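Local coordinates for DUF2235 domain-containing protein (Pseudomonas aeruginosa, PDB 4O5P) that probably hydrolyses membrane phospholipids as a type VI secretion effector, through a catalytic domain of the alpha/beta-hydrolase clan, at residues Gln152-Leu157 with Pro205-Leu210. Numbering follows the deposited sequence.
Sequences QLVDAL and PKLKEL
V154 and L157, one turn apart on helix 139-162, meet K206, L207 and L210 of helix 195-219 in a largely apolar contact. L210 CD1 touches both: it lies 3.7 Å from L157 CD2 and 3.9 Å from the backbone O of V154. The side chains of L157 and L210 run past one another in opposite directions, and L157 CB and CG as well as CD2 border that single methyl. With CG of L157 anti to the backbone N (chi1 -164°), the isobutyl group extends along the flank of L210 and brings CD2 to 3.9 Å from L210 CB. V154 works through both branches. The V154 and K206 side chains cross at about a right angle, and V154 CG1 comes to 3.4 Å from K206 CG, tight for two carbons; V154 CG2 makes a looser contact with L207 CD2 at 4.4 Å. Bends at chi2 and chi3 turn the K206 chain away from V154, and K206 NZ forms a salt bridge with E209 OE2, its hydrogen bond weak. The two segments run nearly parallel, their axes crossing at 23° and 10.7 Å apart. F267 of strand 266-267 touches V154, L157 and L207, bridging both helices; L153 and A156 also pack helix 139-162 onto I67 of strand 62-71 in the same mixed sheet, which helix 195-219 meets at F267 through L207.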
# COMPACT_ATOMS: atom_id res chain seq x y z
N GLN A 152 -11.85 -12.17 10.48
CA GLN A 152 -13.19 -11.64 10.15
C GLN A 152 -14.07 -12.64 9.40
O GLN A 152 -15.31 -12.57 9.50
CB GLN A 152 -13.09 -10.34 9.36
CG GLN A 152 -12.39 -9.25 10.12
CD GLN A 152 -12.80 -9.22 11.58
OE1 GLN A 152 -13.92 -8.85 11.91
NE2 GLN A 152 -11.89 -9.62 12.45
N LEU A 153 -13.44 -13.54 8.66
CA LEU A 153 -14.13 -14.60 7.94
C LEU A 153 -14.73 -15.58 8.94
O LEU A 153 -15.87 -16.06 8.80
CB LEU A 153 -13.15 -15.33 7.03
CG LEU A 153 -12.44 -14.60 5.89
CD1 LEU A 153 -11.73 -15.62 5.01
CD2 LEU A 153 -13.39 -13.76 5.06
N VAL A 154 -13.92 -15.88 9.95
CA VAL A 154 -14.33 -16.76 11.03
C VAL A 154 -15.55 -16.11 11.70
O VAL A 154 -16.55 -16.78 11.94
CB VAL A 154 -13.20 -17.00 12.05
CG1 VAL A 154 -13.74 -17.63 13.33
CG2 VAL A 154 -12.11 -17.88 11.47
N ASP A 155 -15.45 -14.80 11.96
CA ASP A 155 -16.53 -14.03 12.57
C ASP A 155 -17.82 -14.09 11.76
O ASP A 155 -18.89 -14.28 12.32
CB ASP A 155 -16.10 -12.57 12.74
CG ASP A 155 -17.16 -11.73 13.46
OD1 ASP A 155 -17.35 -11.94 14.67
OD2 ASP A 155 -17.79 -10.86 12.82
N ALA A 156 -17.71 -13.92 10.44
CA ALA A 156 -18.87 -13.99 9.56
C ALA A 156 -19.57 -15.34 9.65
O ALA A 156 -20.80 -15.39 9.76
CB ALA A 156 -18.47 -13.68 8.12
N LEU A 157 -18.79 -16.43 9.62
CA LEU A 157 -19.41 -17.76 9.74
C LEU A 157 -20.04 -17.94 11.12
O LEU A 157 -21.17 -18.40 11.25
CB LEU A 157 -18.39 -18.87 9.47
CG LEU A 157 -18.91 -20.28 9.18
CD1 LEU A 157 -20.04 -20.24 8.15
CD2 LEU A 157 -17.80 -21.20 8.70
N PRO A 205 -9.07 -24.43 16.05
CA PRO A 205 -10.17 -24.71 16.99
C PRO A 205 -11.50 -24.15 16.51
O PRO A 205 -12.52 -24.85 16.57
CB PRO A 205 -9.74 -23.99 18.27
CG PRO A 205 -8.26 -24.02 18.22
CD PRO A 205 -7.92 -23.82 16.75
N LYS A 206 -11.50 -22.90 16.05
CA LYS A 206 -12.71 -22.28 15.56
C LYS A 206 -13.22 -22.95 14.27
O LYS A 206 -14.41 -23.23 14.15
CB LYS A 206 -12.50 -20.78 15.37
CG LYS A 206 -13.69 -19.93 15.79
CD LYS A 206 -14.13 -20.21 17.21
CE LYS A 206 -13.28 -19.48 18.23
NZ LYS A 206 -13.48 -20.10 19.57
N LEU A 207 -12.32 -23.22 13.32
CA LEU A 207 -12.72 -23.88 12.07
C LEU A 207 -13.34 -25.25 12.32
O LEU A 207 -14.24 -25.68 11.60
CB LEU A 207 -11.54 -24.04 11.11
CG LEU A 207 -10.93 -22.74 10.59
CD1 LEU A 207 -9.72 -23.03 9.73
CD2 LEU A 207 -11.96 -21.94 9.81
N LYS A 208 -12.86 -25.94 13.34
CA LYS A 208 -13.42 -27.25 13.66
C LYS A 208 -14.78 -27.11 14.31
O LYS A 208 -15.70 -27.85 13.95
CB LYS A 208 -12.46 -28.06 14.53
CG LYS A 208 -11.27 -28.60 13.74
CD LYS A 208 -10.28 -29.34 14.62
CE LYS A 208 -9.09 -29.83 13.80
NZ LYS A 208 -7.88 -30.01 14.64
N GLU A 209 -14.92 -26.16 15.25
CA GLU A 209 -16.21 -25.89 15.88
C GLU A 209 -17.23 -25.60 14.80
O GLU A 209 -18.34 -26.12 14.82
CB GLU A 209 -16.14 -24.65 16.76
CG GLU A 209 -15.57 -24.81 18.15
CD GLU A 209 -15.50 -23.48 18.87
OE1 GLU A 209 -16.43 -22.65 18.71
OE2 GLU A 209 -14.51 -23.24 19.59
N LEU A 210 -16.85 -24.75 13.86
CA LEU A 210 -17.77 -24.28 12.83
C LEU A 210 -18.15 -25.40 11.89
O LEU A 210 -19.31 -25.50 11.45
CB LEU A 210 -17.15 -23.11 12.05
CG LEU A 210 -16.87 -21.89 12.93
CD1 LEU A 210 -16.45 -20.67 12.12
CD2 LEU A 210 -18.05 -21.57 13.80